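Local coordinates for protein 11S globulin isoform 1 (Cocos nucifera, PDB 5WPW) that serves as a seed storage protein of coconut, a hexameric 11S globulin that acts as a nutrient reservoir and is a potential food allergen, at residues Leu405-Gly408 / Asp409-Ala412; Ile254-Pro257 / Arg258-Asp261; Arg394-Arg397 / Asp398-Arg401. The protein carries 2 engineered substitutions. All coordinates share one frame; numbering follows the deposited sequence.

The three contacts are local ones, met along the chain in the order 2, 3, 1, and all belong to the second half of the subunit. Interaction 2 (254-261) turns the chain into strand 262-264 of the C-terminal cupin. Interaction 3 (394-401) starts helix 397-405, and interaction 1 (405-412) leaves that helix for strand 413-414; their segments lie close in sequence and their centres are about 17 Å apart. The centres of interactions 1 and 2 are about 22 Å apart, with nearest atoms about 7 Å apart, and both touch the second subunit. Interactions 1 and 3 both touch the third. Interactions 2 and 3 are well separated, about 39 Å between centres.

Interaction 1 of 3, residues Leu405-Gly408 / Asp409-Ala412; sequences LTRG and DEVA
R407 and E410 meet twice, through the backbone of a tight turn and through their charged ends. In the backbone, E410 N donates to R407 O at 2.9 Å, with an N-H...O angle of 163°.

Followed outward, the E410 side chain starts with CB lying 3.4 Å from R407 O, the same oxygen its own backbone N grips. A chi1 of -87° aims the chain toward R407, and its extension beyond CG carries the carboxylate to the arginine, the two chains meeting at a slant. The carboxylate carbon E410 CD lies 3.7 Å from R407 CD. OE1 rests 3.4 Å from R407 CD, while OE2 makes the salt bridge, 3.2 Å from R407 NH1. The guanidinium and carboxylate planes stand almost perpendicular, 86° apart, so this is not the flat, two-pronged pairing of the two groups. R407 bends at chi2 and chi3, and its other nitrogens look to a different subunit: NE donates to the carbonyl of A191 of the third subunit, and NH2 more weakly to that of A190 there. V411 N is held by Q84 of the second subunit, on whose F86 E410 packs.

R407 to E410 form a type I beta turn, here reinforced by an ion pair between its first and last residues, in the connection between helix 397-405 and strand 413-414 of this 11S globulin.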
loop_
_atom_site.group_PDB
_atom_site.type_symbol
_atom_site.label_atom_id
_atom_site.label_comp_id
_atom_site.label_asym_id
_atom_site.label_seq_id
_atom_site.Cartn_x
_atom_site.Cartn_y
_atom_site.Cartn_z
ATOM N N LEU A 405 -3.315 39.969 -5.380
ATOM C CA LEU A 405 -4.410 39.755 -6.307
ATOM C C LEU A 405 -4.104 40.151 -7.746
ATOM O O LEU A 405 -4.883 39.792 -8.631
ATOM C CB LEU A 405 -5.661 40.503 -5.826
ATOM C CG LEU A 405 -6.067 40.057 -4.413
ATOM C CD1 LEU A 405 -7.282 40.803 -3.913
ATOM C CD2 LEU A 405 -6.306 38.550 -4.375
ATOM N N THR A 406 -2.993 40.843 -8.013
ATOM C CA THR A 406 -2.740 41.287 -9.377
ATOM C C THR A 406 -2.627 40.107 -10.334
ATOM O O THR A 406 -3.184 40.141 -11.435
ATOM C CB THR A 406 -1.483 42.152 -9.450
ATOM O OG1 THR A 406 -1.662 43.343 -8.667
ATOM C CG2 THR A 406 -1.238 42.549 -10.894
ATOM N N ARG A 407 -1.922 39.049 -9.926
ATOM C CA ARG A 407 -1.810 37.814 -10.698
ATOM C C ARG A 407 -2.642 36.679 -10.115
ATOM O O ARG A 407 -2.486 35.524 -10.541
ATOM C CB ARG A 407 -0.353 37.361 -10.763
ATOM C CG ARG A 407 0.547 38.307 -11.483
ATOM C CD ARG A 407 0.501 38.043 -12.946
ATOM N NE ARG A 407 1.808 38.287 -13.519
ATOM C CZ ARG A 407 2.005 38.652 -14.774
ATOM N NH1 ARG A 407 0.968 38.808 -15.577
ATOM N NH2 ARG A 407 3.236 38.848 -15.227
ATOM N N GLY A 408 -3.508 36.974 -9.142
ATOM C CA GLY A 408 -4.139 35.937 -8.344
ATOM C C GLY A 408 -5.039 35.006 -9.119
ATOM O O GLY A 408 -5.417 33.954 -8.588
ATOM N N ASP A 409 -5.386 35.356 -10.351
ATOM C CA ASP A 409 -6.219 34.529 -11.206
ATOM C C ASP A 409 -5.413 33.650 -12.147
ATOM O O ASP A 409 -6.003 32.813 -12.838
ATOM C CB ASP A 409 -7.142 35.409 -12.055
ATOM C CG ASP A 409 -8.443 35.723 -11.369
ATOM O OD1 ASP A 409 -8.756 35.068 -10.354
ATOM O OD2 ASP A 409 -9.156 36.630 -11.845
ATOM N N GLU A 410 -4.095 33.827 -12.206
ATOM C CA GLU A 410 -3.290 33.286 -13.290
ATOM C C GLU A 410 -2.582 32.001 -12.897
ATOM O O GLU A 410 -2.053 31.889 -11.792
ATOM C CB GLU A 410 -2.259 34.310 -13.760
ATOM C CG GLU A 410 -2.843 35.218 -14.821
ATOM C CD GLU A 410 -1.998 36.424 -15.130
ATOM O OE1 GLU A 410 -2.401 37.532 -14.734
ATOM O OE2 GLU A 410 -0.961 36.261 -15.792
ATOM N N VAL A 411 -2.566 31.049 -13.836
ATOM C CA VAL A 411 -1.793 29.813 -13.782
ATOM C C VAL A 411 -0.306 30.134 -13.836
ATOM O O VAL A 411 0.084 31.303 -13.893
ATOM C CB VAL A 411 -2.192 28.874 -14.939
ATOM C CG1 VAL A 411 -3.632 28.479 -14.828
ATOM C CG2 VAL A 411 -1.937 29.553 -16.309
ATOM N N ALA A 412 0.540 29.102 -13.847
ATOM C CA ALA A 412 1.981 29.322 -13.734
ATOM C C ALA A 412 2.581 30.058 -14.933
ATOM O O ALA A 412 3.673 30.629 -14.803
ATOM C CB ALA A 412 2.699 27.988 -13.544
#

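Interaction 2 of 3, residues Ile254-Pro257 / Arg258-Asp261; sequences IGDP and RRAD
An Asx turn at D256 leads into a short 3-10 turn, and D256, R258 and R259 form a salt-bridge network. The 3-10 turn is held by N-H groups that donate to the carbonyl three residues back: R259 N to D256 O at 3.0 Å, and A260 N to P257 O at 3.2 Å. P257, which has no N-H to give, occupies the first turn.

The D256 side chain reaches forward over the start of the turn. With CG anti to the backbone N (chi1 -180°), OD1 comes to R258 N and accepts its hydrogen at 2.9 Å, the bond that closes the Asx turn. The N-H approaches from above the carboxylate plane, 59° out of it, and the bond is moderately bent. The other oxygen serves the charges: D256 OD2 lies 3.4 Å from R258 NE in a salt bridge, the carboxylate and guanidinium planes 48° apart. R258 gets there by bending at chi3, which brings NE to OD2. R259 keeps an extended chain from CG to NE and passes alongside the root of the aspartate, its NE 3.6 Å from D256 CB, which sits at the guanidinium edge. Its link to OD2 is long, 3.8 Å from D256 OD2 to R259 NE, and purely electrostatic, as no N-H points at the oxygen. One carboxylate therefore probably offsets part of the charge of both arginines.

The turn follows strand 251-253, outermost within this chain in the sheet of the N-terminal cupin, and leads into strand 262-264 of the C-terminal one. P257 and A260 rest on R269 of strand 268-273, and on P224 of the second subunit.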
loop_
_atom_site.group_PDB
_atom_site.type_symbol
_atom_site.label_atom_id
_atom_site.label_comp_id
_atom_site.label_asym_id
_atom_site.label_seq_id
_atom_site.Cartn_x
_atom_site.Cartn_y
_atom_site.Cartn_z
ATOM N N ILE A 254 5.549 13.621 -24.087
ATOM C CA ILE A 254 5.200 14.874 -23.433
ATOM C C ILE A 254 5.408 16.082 -24.329
ATOM O O ILE A 254 5.221 17.215 -23.866
ATOM C CB ILE A 254 5.969 15.066 -22.113
ATOM C CG1 ILE A 254 7.478 15.117 -22.380
ATOM C CG2 ILE A 254 5.580 13.965 -21.124
ATOM C CD1 ILE A 254 8.272 15.701 -21.228
ATOM N N GLY A 255 5.788 15.883 -25.590
ATOM C CA GLY A 255 6.103 17.015 -26.445
ATOM C C GLY A 255 4.898 17.524 -27.203
ATOM O O GLY A 255 4.856 18.690 -27.612
ATOM N N ASP A 256 3.930 16.642 -27.399
ATOM C CA ASP A 256 2.725 16.925 -28.164
ATOM C C ASP A 256 1.960 18.065 -27.515
ATOM O O ASP A 256 1.533 17.933 -26.360
ATOM C CB ASP A 256 1.832 15.679 -28.251
ATOM C CG ASP A 256 0.543 15.915 -29.056
ATOM O OD1 ASP A 256 0.261 17.059 -29.477
ATOM O OD2 ASP A 256 -0.216 14.941 -29.268
ATOM N N PRO A 257 1.718 19.161 -28.228
ATOM C CA PRO A 257 0.970 20.278 -27.630
ATOM C C PRO A 257 -0.378 19.876 -27.091
ATOM O O PRO A 257 -0.814 20.423 -26.068
ATOM C CB PRO A 257 0.818 21.258 -28.806
ATOM C CG PRO A 257 1.977 20.949 -29.690
ATOM C CD PRO A 257 2.149 19.459 -29.603
ATOM N N ARG A 258 -1.053 18.937 -27.766
ATOM C CA ARG A 258 -2.382 18.486 -27.358
ATOM C C ARG A 258 -2.414 17.881 -25.953
ATOM O O ARG A 258 -3.508 17.656 -25.412
ATOM C CB ARG A 258 -2.910 17.453 -28.363
ATOM C CG ARG A 258 -3.080 18.014 -29.771
ATOM C CD ARG A 258 -3.710 17.002 -30.703
ATOM N NE ARG A 258 -2.727 16.039 -31.196
ATOM C CZ ARG A 258 -3.039 14.871 -31.752
ATOM N NH1 ARG A 258 -4.316 14.518 -31.887
ATOM N NH2 ARG A 258 -2.075 14.054 -32.173
ATOM N N ARG A 259 -1.259 17.613 -25.358
ATOM C CA ARG A 259 -1.175 16.942 -24.068
ATOM C C ARG A 259 -0.983 17.897 -22.898
ATOM O O ARG A 259 -0.852 17.435 -21.758
ATOM C CB ARG A 259 -0.036 15.930 -24.096
ATOM C CG ARG A 259 -0.144 14.943 -25.245
ATOM C CD ARG A 259 0.937 13.867 -25.142
ATOM N NE ARG A 259 0.872 12.896 -26.229
ATOM C CZ ARG A 259 0.298 11.701 -26.134
ATOM N NH1 ARG A 259 -0.256 11.312 -24.996
ATOM N NH2 ARG A 259 0.289 10.884 -27.178
ATOM N N ALA A 260 -0.962 19.203 -23.159
ATOM C CA ALA A 260 -0.690 20.198 -22.134
ATOM C C ALA A 260 -1.579 19.993 -20.911
ATOM O O ALA A 260 -2.751 19.611 -21.030
ATOM C CB ALA A 260 -0.905 21.608 -22.727
ATOM N N ASP A 261 -0.981 20.199 -19.722
ATOM C CA ASP A 261 -1.715 20.322 -18.472
ATOM C C ASP A 261 -2.041 21.765 -18.120
ATOM O O ASP A 261 -3.022 22.015 -17.417
ATOM C CB ASP A 261 -0.901 19.734 -17.321
ATOM C CG ASP A 261 -0.696 18.259 -17.471
ATOM O OD1 ASP A 261 -1.695 17.521 -17.482
ATOM O OD2 ASP A 261 0.462 17.843 -17.612
#

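Interaction 3 of 3, residues Arg394-Arg397 / Asp398-Arg401; sequences RLSR and DEAR
S396 and E399 exchange bonds at the start of helix 397-405, each side chain serving the other's backbone. S396 OG is set between its backbone N and carbonyl carbon (chi1 75°), which swings it over the first turn to accept from E399 N at 2.9 Å, almost straight at 172°.

In return, the glutamate reaches back. Its CG lies beside its own backbone N (chi1 -64°) and the chain continues extended through CG, so that E399 OE1 arrives at S396 N, 3.0 Å away, and takes the hydrogen on its anti lone pair, again nearly straight. On the way E399 CG passes close, 3.1 Å from S396 OG. L395 crosses this glutamate at about a right angle: CD1 sits 4.0 Å from E399 CB, while CD2 lies beside the carboxylate, 3.9 Å from E399 OE1. Helical bonding follows at once, with A400 N on S396 O at 2.8 Å and R401 N donating to R397 O. R397, bent at chi3, turns its guanidinium back to E387 of helix 386-393, and D398 pairs with R402 one turn on. L395 and E399 also pack on K201 of the third subunit.

Two reciprocal side-chain-to-backbone bonds, with S396 at the N-cap, make this a capping box, closing the tight connection between helices 386-393 and 397-405 of the C-terminal cupin half.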
loop_
_atom_site.group_PDB
_atom_site.type_symbol
_atom_site.label_atom_id
_atom_site.label_comp_id
_atom_site.label_asym_id
_atom_site.label_seq_id
_atom_site.Cartn_x
_atom_site.Cartn_y
_atom_site.Cartn_z
ATOM N N ARG A 394 5.924 45.092 5.604
ATOM C CA ARG A 394 5.693 46.480 6.010
ATOM C C ARG A 394 4.998 47.249 4.883
ATOM O O ARG A 394 5.492 48.259 4.386
ATOM C CB ARG A 394 7.007 47.153 6.419
ATOM C CG ARG A 394 7.771 46.421 7.512
ATOM C CD ARG A 394 9.013 47.176 7.918
ATOM N NE ARG A 394 10.104 46.974 6.969
ATOM C CZ ARG A 394 11.017 47.896 6.674
ATOM N NH1 ARG A 394 11.979 47.628 5.799
ATOM N NH2 ARG A 394 10.965 49.089 7.250
ATOM N N LEU A 395 3.834 46.732 4.483
ATOM C CA LEU A 395 3.056 47.220 3.355
ATOM C C LEU A 395 1.694 47.694 3.828
ATOM O O LEU A 395 1.176 47.252 4.857
ATOM C CB LEU A 395 2.834 46.138 2.281
ATOM C CG LEU A 395 4.004 45.497 1.552
ATOM C CD1 LEU A 395 3.548 44.740 0.300
ATOM C CD2 LEU A 395 5.035 46.538 1.208
ATOM N N SER A 396 1.122 48.610 3.052
ATOM C CA SER A 396 -0.258 49.009 3.244
ATOM C C SER A 396 -1.179 47.871 2.834
ATOM O O SER A 396 -0.784 46.969 2.100
ATOM C CB SER A 396 -0.570 50.253 2.410
ATOM O OG SER A 396 -0.709 49.893 1.040
ATOM N N ARG A 397 -2.434 47.937 3.289
ATOM C CA ARG A 397 -3.435 46.988 2.806
ATOM C C ARG A 397 -3.560 47.025 1.280
ATOM O O ARG A 397 -3.665 45.973 0.637
ATOM C CB ARG A 397 -4.784 47.258 3.487
ATOM C CG ARG A 397 -5.903 46.314 3.107
ATOM C CD ARG A 397 -7.115 46.484 4.010
ATOM N NE ARG A 397 -6.957 45.818 5.295
ATOM C CZ ARG A 397 -6.494 46.412 6.391
ATOM N NH1 ARG A 397 -6.391 45.731 7.531
ATOM N NH2 ARG A 397 -6.146 47.694 6.349
ATOM N N ASP A 398 -3.536 48.224 0.675
ATOM C CA ASP A 398 -3.607 48.319 -0.783
ATOM C C ASP A 398 -2.421 47.622 -1.445
ATOM O O ASP A 398 -2.591 46.858 -2.400
ATOM C CB ASP A 398 -3.674 49.788 -1.226
ATOM C CG ASP A 398 -3.801 49.944 -2.752
ATOM O OD1 ASP A 398 -4.817 49.498 -3.323
ATOM O OD2 ASP A 398 -2.886 50.518 -3.382
ATOM N N GLU A 399 -1.207 47.918 -0.981
ATOM C CA GLU A 399 -0.015 47.282 -1.523
ATOM C C GLU A 399 -0.087 45.762 -1.344
ATOM O O GLU A 399 0.173 44.998 -2.283
ATOM C CB GLU A 399 1.235 47.851 -0.835
ATOM C CG GLU A 399 1.518 49.357 -1.065
ATOM C CD GLU A 399 2.807 49.847 -0.373
ATOM O OE1 GLU A 399 2.906 49.757 0.873
ATOM O OE2 GLU A 399 3.726 50.327 -1.077
ATOM N N ALA A 400 -0.465 45.312 -0.141
ATOM C CA ALA A 400 -0.679 43.882 0.112
ATOM C C ALA A 400 -1.636 43.267 -0.906
ATOM O O ALA A 400 -1.340 42.225 -1.506
ATOM C CB ALA A 400 -1.216 43.673 1.529
ATOM N N ARG A 401 -2.790 43.909 -1.129
ATOM C CA ARG A 401 -3.751 43.343 -2.073
ATOM C C ARG A 401 -3.235 43.388 -3.504
ATOM O O ARG A 401 -3.632 42.554 -4.329
ATOM C CB ARG A 401 -5.098 44.062 -1.967
ATOM C CG ARG A 401 -5.959 43.556 -0.820
ATOM C CD ARG A 401 -7.253 44.362 -0.665
ATOM N NE ARG A 401 -8.289 43.972 -1.627
ATOM C CZ ARG A 401 -8.976 42.831 -1.573
ATOM N NH1 ARG A 401 -9.899 42.570 -2.485
ATOM N NH2 ARG A 401 -8.745 41.950 -0.607
#